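PDB 6Q1S: probable amino acid aminotransferase from Mycobacterium tuberculosis, which belongs by family to the class IV aminotransferases and binds 4'-deoxy-4'-aminopyridoxal-5'-phosphate together with 2-oxoglutaric acid in a pocket between two sheet-containing parts of its chain. Local coordinates for residues S149-T152 with L153-V157; L53-S56 with A57-M60; Q79-V82 with A83-A86; E64-L67 with P68-R71; A238-V241 with A242-F245. One frame throughout, in Å; residues are numbered along the deposited sequence.

Contact 1 of 5, residues S149-T152 with L153-V157; sequences SAKT and LSYAV. With PMP (4'-deoxy-4'-aminopyridoxal-5'-phosphate), chain G.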
loop_
_atom_site.group_PDB
_atom_site.type_symbol
_atom_site.label_atom_id
_atom_site.label_comp_id
_atom_site.label_asym_id
_atom_site.label_seq_id
_atom_site.Cartn_x
_atom_site.Cartn_y
_atom_site.Cartn_z
ATOM N N SER B 149 3.218 -1.988 -11.728
ATOM C CA SER B 149 4.633 -2.049 -12.071
ATOM C C SER B 149 5.478 -1.062 -11.280
ATOM O O SER B 149 6.696 -1.014 -11.481
ATOM C CB SER B 149 4.828 -1.803 -13.571
ATOM O OG SER B 149 4.448 -0.485 -13.924
ATOM N N ALA B 150 4.872 -0.282 -10.389
ATOM C CA ALA B 150 5.588 0.705 -9.594
ATOM C C ALA B 150 5.953 0.107 -8.244
ATOM O O ALA B 150 5.097 -0.466 -7.559
ATOM C CB ALA B 150 4.749 1.970 -9.404
ATOM N N LYS B 151 7.222 0.245 -7.865
ATOM C CA LYS B 151 7.712 -0.215 -6.567
ATOM C C LYS B 151 7.480 0.900 -5.558
ATOM O O LYS B 151 8.326 1.769 -5.352
ATOM C CB LYS B 151 9.182 -0.600 -6.657
ATOM C CG LYS B 151 9.686 -1.406 -5.478
ATOM C CD LYS B 151 11.158 -1.739 -5.643
ATOM C CE LYS B 151 11.726 -2.342 -4.372
ATOM N NZ LYS B 151 10.841 -3.418 -3.846
ATOM N N THR B 152 6.315 0.875 -4.919
ATOM C CA THR B 152 5.914 1.924 -3.995
ATOM C C THR B 152 6.227 1.524 -2.559
ATOM O O THR B 152 6.574 0.381 -2.260
ATOM C CB THR B 152 4.421 2.236 -4.136
ATOM O OG1 THR B 152 3.652 1.195 -3.520
ATOM C CG2 THR B 152 4.035 2.341 -5.602
ATOM N N LEU B 153 6.106 2.501 -1.663
ATOM C CA LEU B 153 6.287 2.279 -0.235
ATOM C C LEU B 153 5.072 1.648 0.427
ATOM O O LEU B 153 5.085 1.454 1.645
ATOM C CB LEU B 153 6.610 3.602 0.463
ATOM C CG LEU B 153 7.938 4.258 0.096
ATOM C CD1 LEU B 153 7.975 5.697 0.575
ATOM C CD2 LEU B 153 9.072 3.466 0.709
ATOM N N SER B 154 4.024 1.331 -0.334
ATOM C CA SER B 154 2.791 0.785 0.231
ATOM C C SER B 154 2.847 -0.738 0.156
ATOM O O SER B 154 2.209 -1.381 -0.680
ATOM C CB SER B 154 1.584 1.350 -0.502
ATOM O OG SER B 154 1.402 2.718 -0.181
ATOM N N TYR B 155 3.619 -1.325 1.071
ATOM C CA TYR B 155 3.895 -2.756 1.060
ATOM C C TYR B 155 3.198 -3.506 2.190
ATOM O O TYR B 155 3.648 -4.588 2.577
ATOM C CB TYR B 155 5.401 -3.004 1.124
ATOM C CG TYR B 155 6.020 -3.309 -0.215
ATOM C CD1 TYR B 155 5.796 -2.485 -1.310
ATOM C CD2 TYR B 155 6.816 -4.431 -0.393
ATOM C CE1 TYR B 155 6.359 -2.763 -2.539
ATOM C CE2 TYR B 155 7.382 -4.720 -1.619
ATOM C CZ TYR B 155 7.149 -3.882 -2.689
ATOM O OH TYR B 155 7.711 -4.165 -3.913
ATOM N N ALA B 156 2.101 -2.963 2.720
ATOM C CA ALA B 156 1.427 -3.623 3.835
ATOM C C ALA B 156 0.855 -4.973 3.421
ATOM O O ALA B 156 0.952 -5.950 4.171
ATOM C CB ALA B 156 0.325 -2.726 4.396
ATOM N N VAL B 157 0.262 -5.049 2.227
ATOM C CA VAL B 157 -0.334 -6.304 1.777
ATOM C C VAL B 157 0.744 -7.341 1.491
ATOM O O VAL B 157 0.586 -8.524 1.817
ATOM C CB VAL B 157 -1.228 -6.060 0.547
ATOM C CG1 VAL B 157 -1.697 -7.378 -0.042
ATOM C CG2 VAL B 157 -2.418 -5.193 0.922
HETATM N N1 PMP G . 8.686 -8.225 -7.150
HETATM C C2 PMP G . 8.376 -7.463 -6.074
HETATM C C2A PMP G . 6.934 -7.199 -5.727
HETATM C C3 PMP G . 9.455 -6.885 -5.232
HETATM O O3 PMP G . 9.169 -6.116 -4.146
HETATM C C4 PMP G . 10.853 -7.177 -5.620
HETATM C C4A PMP G . 12.020 -6.636 -4.828
HETATM N N4A PMP G . 11.969 -7.167 -3.455
HETATM C C5 PMP G . 11.057 -8.024 -6.819
HETATM C C6 PMP G . 9.950 -8.499 -7.517
HETATM C C5A PMP G . 12.458 -8.364 -7.279
HETATM O O4P PMP G . 13.113 -7.179 -7.725
HETATM P P PMP G . 14.707 -7.014 -7.569
HETATM O O1P PMP G . 15.054 -7.092 -6.102
HETATM O O2P PMP G . 15.389 -8.130 -8.326
HETATM O O3P PMP G . 15.124 -5.676 -8.129
#
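Lys-151 and Tyr-155 bring their polar ends together at PMP O3, the two side chains slanting across one another. Tyr-155 OH and PMP O3 are modelled 2.4 Å apart, a hydrogen bond of undecided direction whose length is doubtfully short, with O3 lying at the ring edge, in its plane. Lys-151 NZ gives O3 a second, weak bond of 3.2 Å, and the same NZ stands 3.2 Å from Tyr-155 OH. The lysine reaches O3 on a chain that is extended until its last torsion, where a bend (chi4 48°) turns NZ in toward the tyrosine hydroxyl. Farther back on the ring, Tyr-155 CD1 lies 3.1 Å from Thr-152 O. Between the two pocket residues the chain folds as an ST turn: Ser-154 N donates to Thr-152 OG1 over 3.2 Å, close to straight at 159°. Thr-152 OG1 sits between its own backbone N and carbonyl carbon (chi1 75°), the rotamer that brings it forward to this N-H. Ser-154 then centres an inverse gamma turn, and Tyr-155 is the N-cap of helix 156-166. In the next shell Phe-33 meets the Tyr-155 ring edge-to-face, while backbone bonds tie Lys-151 to Phe-33 and Leu-153 to Gly-31. Ser-154 OG bonds to Gly-29 O and also to Ala-156 N of the second subunit, placing this pocket wall at the dimer interface.

Contact 2 of 5, residues L53-S56 with A57-M60; sequences LTQS and ARLM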
loop_
_atom_site.group_PDB
_atom_site.type_symbol
_atom_site.label_atom_id
_atom_site.label_comp_id
_atom_site.label_asym_id
_atom_site.label_seq_id
_atom_site.Cartn_x
_atom_site.Cartn_y
_atom_site.Cartn_z
ATOM N N LEU B 53 13.758 3.342 -10.482
ATOM C CA LEU B 53 13.305 4.415 -9.603
ATOM C C LEU B 53 12.757 5.586 -10.406
ATOM O O LEU B 53 11.754 6.200 -10.017
ATOM C CB LEU B 53 14.449 4.873 -8.700
ATOM C CG LEU B 53 14.099 5.964 -7.686
ATOM C CD1 LEU B 53 13.250 5.392 -6.565
ATOM C CD2 LEU B 53 15.363 6.599 -7.133
ATOM N N THR B 54 13.397 5.908 -11.532
ATOM C CA THR B 54 12.885 6.970 -12.391
ATOM C C THR B 54 11.525 6.595 -12.962
ATOM O O THR B 54 10.630 7.441 -13.072
ATOM C CB THR B 54 13.884 7.264 -13.512
ATOM O OG1 THR B 54 15.112 7.742 -12.948
ATOM C CG2 THR B 54 13.329 8.308 -14.473
ATOM N N GLN B 55 11.341 5.318 -13.298
ATOM C CA GLN B 55 10.070 4.880 -13.862
ATOM C C GLN B 55 8.980 4.845 -12.799
ATOM O O GLN B 55 7.840 5.248 -13.058
ATOM C CB GLN B 55 10.240 3.511 -14.518
ATOM C CG GLN B 55 10.907 3.573 -15.880
ATOM C CD GLN B 55 10.027 4.245 -16.911
ATOM O OE1 GLN B 55 8.805 4.264 -16.773
ATOM N NE2 GLN B 55 10.641 4.802 -17.948
ATOM N N SER B 56 9.313 4.368 -11.596
ATOM C CA SER B 56 8.338 4.357 -10.511
ATOM C C SER B 56 7.897 5.771 -10.159
ATOM O O SER B 56 6.732 5.998 -9.813
ATOM C CB SER B 56 8.918 3.657 -9.281
ATOM O OG SER B 56 9.281 2.321 -9.574
ATOM N N ALA B 57 8.815 6.735 -10.242
ATOM C CA ALA B 57 8.455 8.123 -9.971
ATOM C C ALA B 57 7.510 8.668 -11.037
ATOM O O ALA B 57 6.602 9.448 -10.729
ATOM C CB ALA B 57 9.713 8.985 -9.874
ATOM N N ARG B 58 7.706 8.267 -12.297
ATOM C CA ARG B 58 6.827 8.739 -13.363
ATOM C C ARG B 58 5.426 8.162 -13.220
ATOM O O ARG B 58 4.433 8.879 -13.386
ATOM C CB ARG B 58 7.400 8.361 -14.728
ATOM C CG ARG B 58 6.650 8.983 -15.900
ATOM C CD ARG B 58 7.057 8.359 -17.224
ATOM N NE ARG B 58 6.882 6.908 -17.202
ATOM C CZ ARG B 58 7.093 6.109 -18.242
ATOM N NH1 ARG B 58 7.495 6.611 -19.402
ATOM N NH2 ARG B 58 6.907 4.801 -18.119
ATOM N N LEU B 59 5.328 6.869 -12.907
ATOM C CA LEU B 59 4.030 6.243 -12.688
ATOM C C LEU B 59 3.308 6.808 -11.477
ATOM O O LEU B 59 2.082 6.687 -11.388
ATOM C CB LEU B 59 4.200 4.733 -12.527
ATOM C CG LEU B 59 4.647 3.976 -13.778
ATOM C CD1 LEU B 59 5.287 2.650 -13.404
ATOM C CD2 LEU B 59 3.468 3.761 -14.712
ATOM N N MET B 60 4.032 7.424 -10.546
ATOM C CA MET B 60 3.444 7.956 -9.327
ATOM C C MET B 60 3.309 9.470 -9.351
ATOM O O MET B 60 3.010 10.068 -8.312
ATOM C CB MET B 60 4.266 7.515 -8.119
ATOM C CG MET B 60 4.016 6.071 -7.740
ATOM S SD MET B 60 2.549 5.924 -6.710
ATOM C CE MET B 60 3.174 6.596 -5.177
#
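Leu-53 O, Thr-54 O and Gln-55 O each accept a backbone hydrogen bond from the residue four places on. Ala-57 N reaches Leu-53 O at 3.0 Å, Arg-58 N reaches Thr-54 O at 3.1 Å, and Leu-59 N reaches Gln-55 O at 3.0 Å. The fourth in the series, Met-60 N to Ser-56 O, is weak, its angle at the hydrogen down to 125° as the helix runs out. Apolar side-chain atoms lean on the same carbonyls. Ala-57 CB rests 3.5 Å from Leu-53 O, and Leu-59 CG, set beside its backbone N (chi1 -68°), lies equally near Gln-55 O. Met-60 CB and CG both approach Ser-56 O, but the rest of that chain bends away toward Val-32. On the exposed side, Gln-55 and Arg-58 run alongside each other in the same direction, with amide and guanidinium planes nearly perpendicular; the modelled approach of their ends is too close to be trusted. Hydroxyls turn back up the helix: Thr-54 OG1 bonds to Leu-50 O, and Ser-56 OG to Arg-52 O. Ser-56 OG also takes part in a weak bond with Lys-151 N of the PMP pocket. These are the last two turns of an amphipathic alpha-helix, 46-59, whose inner side, with Leu-53 and Ser-56, packs against strand 31-39 of the antiparallel sheet, as does Met-60 just beyond its end.

Contact 3 of 5, residues Q79-V82 with A83-A86; sequences QRWV and ASTA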
loop_
_atom_site.group_PDB
_atom_site.type_symbol
_atom_site.label_atom_id
_atom_site.label_comp_id
_atom_site.label_asym_id
_atom_site.label_seq_id
_atom_site.Cartn_x
_atom_site.Cartn_y
_atom_site.Cartn_z
ATOM N N GLN B 79 30.459 4.161 0.859
ATOM C CA GLN B 79 31.798 4.252 1.431
ATOM C C GLN B 79 31.763 4.305 2.952
ATOM O O GLN B 79 32.728 3.897 3.607
ATOM C CB GLN B 79 32.516 5.490 0.895
ATOM C CG GLN B 79 32.829 5.451 -0.583
ATOM C CD GLN B 79 33.362 6.775 -1.085
ATOM O OE1 GLN B 79 33.882 7.581 -0.313
ATOM N NE2 GLN B 79 33.226 7.013 -2.382
ATOM N N ARG B 80 30.668 4.802 3.528
ATOM C CA ARG B 80 30.543 4.814 4.979
ATOM C C ARG B 80 30.283 3.417 5.527
ATOM O O ARG B 80 30.797 3.055 6.593
ATOM C CB ARG B 80 29.426 5.767 5.397
ATOM C CG ARG B 80 29.297 5.944 6.892
ATOM C CD ARG B 80 29.740 7.330 7.318
ATOM N NE ARG B 80 29.453 7.565 8.729
ATOM C CZ ARG B 80 29.394 8.769 9.288
ATOM N NH1 ARG B 80 29.122 8.887 10.581
ATOM N NH2 ARG B 80 29.599 9.854 8.554
ATOM N N TRP B 81 29.499 2.613 4.808
ATOM C CA TRP B 81 29.227 1.252 5.259
ATOM C C TRP B 81 30.440 0.351 5.069
ATOM O O TRP B 81 30.773 -0.446 5.955
ATOM C CB TRP B 81 28.018 0.686 4.516
ATOM C CG TRP B 81 27.691 -0.726 4.894
ATOM C CD1 TRP B 81 28.143 -1.864 4.289
ATOM C CD2 TRP B 81 26.837 -1.153 5.963
ATOM N NE1 TRP B 81 27.626 -2.971 4.917
ATOM C CE2 TRP B 81 26.821 -2.561 5.947
ATOM C CE3 TRP B 81 26.086 -0.481 6.933
ATOM C CZ2 TRP B 81 26.083 -3.310 6.861
ATOM C CZ3 TRP B 81 25.354 -1.225 7.839
ATOM C CH2 TRP B 81 25.359 -2.625 7.797
ATOM N N VAL B 82 31.107 0.452 3.917
ATOM C CA VAL B 82 32.264 -0.398 3.652
ATOM C C VAL B 82 33.386 -0.090 4.636
ATOM O O VAL B 82 34.120 -0.988 5.066
ATOM C CB VAL B 82 32.722 -0.225 2.191
ATOM C CG1 VAL B 82 33.980 -1.040 1.919
ATOM C CG2 VAL B 82 31.604 -0.618 1.242
ATOM N N ALA B 83 33.529 1.180 5.016
ATOM C CA ALA B 83 34.520 1.540 6.022
ATOM C C ALA B 83 34.148 0.992 7.392
ATOM O O ALA B 83 35.035 0.661 8.188
ATOM C CB ALA B 83 34.684 3.057 6.085
ATOM N N SER B 84 32.851 0.886 7.684
ATOM C CA SER B 84 32.411 0.440 9.000
ATOM C C SER B 84 32.469 -1.075 9.153
ATOM O O SER B 84 32.753 -1.569 10.249
ATOM C CB SER B 84 30.989 0.937 9.269
ATOM O OG SER B 84 30.073 0.393 8.335
ATOM N N THR B 85 32.207 -1.827 8.086
ATOM C CA THR B 85 32.155 -3.278 8.195
ATOM C C THR B 85 32.366 -3.899 6.823
ATOM O O THR B 85 32.129 -3.269 5.789
ATOM C CB THR B 85 30.825 -3.754 8.793
ATOM O OG1 THR B 85 30.809 -5.186 8.856
ATOM C CG2 THR B 85 29.656 -3.270 7.946
ATOM N N ALA B 86 32.825 -5.150 6.835
ATOM C CA ALA B 86 32.952 -5.942 5.620
ATOM C C ALA B 86 31.715 -6.776 5.321
ATOM O O ALA B 86 31.660 -7.414 4.264
ATOM C CB ALA B 86 34.175 -6.862 5.711
#
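Thr-85 lays its methyl over one face of the Trp-81 indole. The CH-pi contact runs from Thr-85 CG2 to the centroid of the five-membered ring (3.8 Å, 24° off the normal), and the nearest ring atom is Trp-81 CE2, 3.5 Å from CG2. Both side chains lie alongside each other and point the same way. With Thr-85 OG1 trans to its own N (chi1 179°), the methyl is turned to the indole side, while OG1 bonds to Asp-87 N. The indole's N-H is held too: Trp-81 NE1 bonds to Asp-87 O. All this happens at the C-terminal end of helix 67-84, where Thr-85 leaves helical backbone angles. Trp-81 O is gripped there by two donors, Thr-85 N at 2.9 Å and the hydroxyl Ser-84 OG at 2.6 Å; Ser-84 N adds a weak third bond. Two residues before Thr-85 the regular i to i+4 pattern still holds: Ala-83 N bonds to Gln-79 O over 3.2 Å, and Ala-83 CB sits almost as near that oxygen. Inward, Trp-81 packs on Val-38 of strand 31-39 and Met-3 of strand 3-6.

Contact 4 of 5, residues E64-L67 with P68-R71; sequences EPDL and PRWR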
loop_
_atom_site.group_PDB
_atom_site.type_symbol
_atom_site.label_atom_id
_atom_site.label_comp_id
_atom_site.label_asym_id
_atom_site.label_seq_id
_atom_site.Cartn_x
_atom_site.Cartn_y
_atom_site.Cartn_z
ATOM N N GLU B 64 10.733 14.131 -11.175
ATOM C CA GLU B 64 11.719 13.273 -11.810
ATOM C C GLU B 64 12.971 13.210 -10.945
ATOM O O GLU B 64 13.540 14.263 -10.615
ATOM C CB GLU B 64 12.043 13.805 -13.203
ATOM C CG GLU B 64 13.344 13.305 -13.796
ATOM C CD GLU B 64 13.685 14.004 -15.096
ATOM O OE1 GLU B 64 14.871 13.995 -15.489
ATOM O OE2 GLU B 64 12.765 14.566 -15.727
ATOM N N PRO B 65 13.415 12.024 -10.533
ATOM C CA PRO B 65 14.544 11.948 -9.598
ATOM C C PRO B 65 15.825 12.483 -10.220
ATOM O O PRO B 65 16.142 12.212 -11.380
ATOM C CB PRO B 65 14.648 10.451 -9.282
ATOM C CG PRO B 65 13.917 9.767 -10.375
ATOM C CD PRO B 65 12.831 10.699 -10.801
ATOM N N ASP B 66 16.560 13.257 -9.426
ATOM C CA ASP B 66 17.847 13.814 -9.834
ATOM C C ASP B 66 18.899 12.719 -9.714
ATOM O O ASP B 66 19.416 12.459 -8.626
ATOM C CB ASP B 66 18.197 15.018 -8.966
ATOM C CG ASP B 66 19.240 15.910 -9.599
ATOM O OD1 ASP B 66 18.859 16.912 -10.239
ATOM O OD2 ASP B 66 20.443 15.608 -9.457
ATOM N N LEU B 67 19.216 12.066 -10.832
ATOM C CA LEU B 67 20.133 10.931 -10.774
ATOM C C LEU B 67 21.536 11.305 -10.306
ATOM O O LEU B 67 22.119 10.525 -9.531
ATOM C CB LEU B 67 20.195 10.225 -12.136
ATOM C CG LEU B 67 18.938 9.516 -12.643
ATOM C CD1 LEU B 67 18.045 9.079 -11.484
ATOM C CD2 LEU B 67 18.181 10.414 -13.600
ATOM N N PRO B 68 22.140 12.425 -10.724
ATOM C CA PRO B 68 23.443 12.792 -10.144
ATOM C C PRO B 68 23.391 13.006 -8.643
ATOM O O PRO B 68 24.364 12.691 -7.945
ATOM C CB PRO B 68 23.807 14.085 -10.887
ATOM C CG PRO B 68 23.085 13.989 -12.177
ATOM C CD PRO B 68 21.791 13.300 -11.860
ATOM N N ARG B 69 22.281 13.536 -8.125
ATOM C CA ARG B 69 22.141 13.724 -6.685
ATOM C C ARG B 69 21.969 12.391 -5.966
ATOM O O ARG B 69 22.498 12.198 -4.865
ATOM C CB ARG B 69 20.957 14.651 -6.404
ATOM C CG ARG B 69 21.087 15.523 -5.162
ATOM C CD ARG B 69 20.519 16.913 -5.431
ATOM N NE ARG B 69 20.317 17.693 -4.212
ATOM C CZ ARG B 69 19.132 17.889 -3.640
ATOM N NH1 ARG B 69 18.039 17.364 -4.178
ATOM N NH2 ARG B 69 19.040 18.612 -2.533
ATOM N N TRP B 70 21.226 11.460 -6.571
ATOM C CA TRP B 70 21.055 10.140 -5.970
ATOM C C TRP B 70 22.353 9.339 -5.987
ATOM O O TRP B 70 22.642 8.600 -5.041
ATOM C CB TRP B 70 19.939 9.374 -6.681
ATOM C CG TRP B 70 18.569 9.746 -6.205
ATOM C CD1 TRP B 70 17.663 10.539 -6.847
ATOM C CD2 TRP B 70 17.955 9.354 -4.971
ATOM N NE1 TRP B 70 16.519 10.655 -6.094
ATOM C CE2 TRP B 70 16.673 9.937 -4.938
ATOM C CE3 TRP B 70 18.363 8.562 -3.893
ATOM C CZ2 TRP B 70 15.798 9.754 -3.871
ATOM C CZ3 TRP B 70 17.490 8.382 -2.835
ATOM C CH2 TRP B 70 16.224 8.976 -2.831
ATOM N N ARG B 71 23.141 9.453 -7.063
ATOM C CA ARG B 71 24.389 8.697 -7.134
ATOM C C ARG B 71 25.389 9.150 -6.077
ATOM O O ARG B 71 26.213 8.349 -5.624
ATOM C CB ARG B 71 25.014 8.797 -8.526
ATOM C CG ARG B 71 24.304 7.977 -9.591
ATOM C CD ARG B 71 25.117 7.918 -10.879
ATOM N NE ARG B 71 24.769 8.973 -11.826
ATOM C CZ ARG B 71 23.969 8.801 -12.873
ATOM N NH1 ARG B 71 23.431 7.613 -13.108
ATOM N NH2 ARG B 71 23.708 9.814 -13.686
HETATM O O HOH W 1 15.630 13.755 -7.094
#
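Asp-66 O receives the N-H of Trp-70 at 2.9 Å, approached almost straight out from the carbonyl. Asp-66 is the N-cap of helix 67-84, and its side chain supplies the capping bond: Arg-69 N donates to Asp-66 OD2 over 3.1 Å, a bent bond of 141° that uses the carboxylate's anti lone pair. The carboxylate swings over the first turn because CG stands opposite the backbone N (chi1 -161°), which also brings OD2 within 3.2 Å of Arg-69 CB. The negative group would be expected to suit the positive end of the helix dipole. The arginine's own charged end leads elsewhere, to a salt bridge from NH2 to Asp-8, and its plane is nearly perpendicular to the carboxylate. The next backbone bond, Arg-71 N to Leu-67 O, is again 2.9 Å. The Arg-71 guanidinium lies with one face toward Leu-67 CB, and its NH1 forms a salt bridge with Glu-47 of helix 46-59. Beneath the cap, Pro-65 CB packs 3.9 Å from Trp-70 CD1, and the indole continues onto Ala-107 and Val-109. A water joins loop to ring, accepting from Asp-66 N at 2.6 Å and, weakly, from Trp-70 NE1.

Contact 5 of 5, residues A238-V241 with A242-F245; sequences ALRV and ADLF
Arg-240 O and Val-241 O both accept weakly from Leu-244 N, at 3.2 and 3.1 Å, as the backbone passes from extended angles at Arg-240 to helix-like angles at Val-241; Phe-245 N also bonds weakly to Val-241 O. One side chain reaches back across the turn. Asp-243 OD1 accepts a weak bond of 3.3 Å from Arg-240 N, nearly straight at 158°; the aspartate CG lies beside its own N (chi1 -60°), leaning toward the preceding loop. The Arg-240 guanidinium takes no part in this: the chain, bent twice, carries it away to a cation-pi contact with Tyr-181. Val-241 and Phe-245, one helical turn apart, run side by side. The valine CG1 touches the ring at Phe-245 CE2 (3.5 Å), and the neighbouring Phe-245 CD2 comes to 3.2 Å from Val-241 O. Leu-244 directs its CB toward 238-241, 3.3 Å from Val-241 O. The short helix 241-245 thus lies against the mixed sheet: Leu-244 packs on Ile-174, Ile-192 and Leu-265, Val-241 on Val-176, and from the preceding loop Leu-239 on Ile-192, while Phe-245 meets Leu-265 and makes a cation-pi contact with Arg-268 of strand 268-269.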
loop_
_atom_site.group_PDB
_atom_site.type_symbol
_atom_site.label_atom_id
_atom_site.label_comp_id
_atom_site.label_asym_id
_atom_site.label_seq_id
_atom_site.Cartn_x
_atom_site.Cartn_y
_atom_site.Cartn_z
ATOM N N ALA B 238 4.108 -17.286 -20.678
ATOM C CA ALA B 238 2.979 -17.417 -19.761
ATOM C C ALA B 238 3.150 -18.716 -18.983
ATOM O O ALA B 238 2.867 -19.801 -19.494
ATOM C CB ALA B 238 1.660 -17.394 -20.524
ATOM N N LEU B 239 3.609 -18.614 -17.738
ATOM C CA LEU B 239 3.840 -19.793 -16.916
ATOM C C LEU B 239 2.595 -20.098 -16.101
ATOM O O LEU B 239 1.909 -19.190 -15.624
ATOM C CB LEU B 239 5.038 -19.616 -15.974
ATOM C CG LEU B 239 6.497 -19.564 -16.444
ATOM C CD1 LEU B 239 6.782 -18.457 -17.430
ATOM C CD2 LEU B 239 7.416 -19.432 -15.236
ATOM N N ARG B 240 2.309 -21.384 -15.951
ATOM C CA ARG B 240 1.200 -21.866 -15.147
ATOM C C ARG B 240 1.734 -22.626 -13.944
ATOM O O ARG B 240 2.938 -22.869 -13.817
ATOM C CB ARG B 240 0.294 -22.778 -15.984
ATOM C CG ARG B 240 -0.060 -22.225 -17.355
ATOM C CD ARG B 240 -1.399 -21.521 -17.334
ATOM N NE ARG B 240 -2.491 -22.446 -17.053
ATOM C CZ ARG B 240 -3.755 -22.077 -16.881
ATOM N NH1 ARG B 240 -4.088 -20.796 -16.955
ATOM N NH2 ARG B 240 -4.684 -22.988 -16.629
ATOM N N VAL B 241 0.821 -22.985 -13.039
ATOM C CA VAL B 241 1.228 -23.723 -11.848
ATOM C C VAL B 241 1.789 -25.082 -12.244
ATOM O O VAL B 241 2.732 -25.583 -11.617
ATOM C CB VAL B 241 0.046 -23.853 -10.866
ATOM C CG1 VAL B 241 0.392 -24.797 -9.729
ATOM C CG2 VAL B 241 -0.326 -22.490 -10.308
ATOM N N ALA B 242 1.239 -25.690 -13.299
ATOM C CA ALA B 242 1.764 -26.962 -13.784
ATOM C C ALA B 242 3.206 -26.826 -14.258
ATOM O O ALA B 242 4.038 -27.703 -13.997
ATOM C CB ALA B 242 0.879 -27.498 -14.908
ATOM N N ASP B 243 3.521 -25.730 -14.954
ATOM C CA ASP B 243 4.890 -25.484 -15.395
ATOM C C ASP B 243 5.847 -25.280 -14.229
ATOM O O ASP B 243 7.058 -25.460 -14.395
ATOM C CB ASP B 243 4.937 -24.276 -16.330
ATOM C CG ASP B 243 4.087 -24.467 -17.569
ATOM O OD1 ASP B 243 3.673 -23.456 -18.171
ATOM O OD2 ASP B 243 3.796 -25.631 -17.916
ATOM N N LEU B 244 5.337 -24.893 -13.059
ATOM C CA LEU B 244 6.202 -24.738 -11.897
ATOM C C LEU B 244 6.710 -26.088 -11.405
ATOM O O LEU B 244 7.875 -26.214 -11.014
ATOM C CB LEU B 244 5.461 -24.003 -10.780
ATOM C CG LEU B 244 5.164 -22.520 -11.015
ATOM C CD1 LEU B 244 4.377 -21.944 -9.848
ATOM C CD2 LEU B 244 6.450 -21.742 -11.240
ATOM N N PHE B 245 5.853 -27.107 -11.419
ATOM C CA PHE B 245 6.219 -28.408 -10.874
ATOM C C PHE B 245 7.101 -29.225 -11.812
ATOM O O PHE B 245 7.824 -30.109 -11.337
ATOM C CB PHE B 245 4.956 -29.199 -10.529
ATOM C CG PHE B 245 4.207 -28.654 -9.345
ATOM C CD1 PHE B 245 4.673 -28.861 -8.058
ATOM C CD2 PHE B 245 3.041 -27.927 -9.519
ATOM C CE1 PHE B 245 3.990 -28.357 -6.965
ATOM C CE2 PHE B 245 2.353 -27.421 -8.430
ATOM C CZ PHE B 245 2.828 -27.638 -7.152
#

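All five contacts are local and follow in series along the chain, none nested or crossed. From the N terminus, contact 2 ends helix 46-59, contact 4 starts helix 67-84 and contact 3 finishes it; these two helices lie beside the antiparallel sheet. Contacts 2 and 4 touch where Thr-54 OG1 meets Pro-65 CG and Leu-67 CD1, each at 3.5 Å, joining the helices across their connecting loop. Contact 1 comes next, leading into helix 156-166, and packs on contact 2 through Thr-152 CG2 and Met-60 SD (4.0 Å). Contact 5 lies on the mixed sheet, its centre about 25 Å from that of contact 1 and about 42 Å from that of contact 3, across the chain's centre.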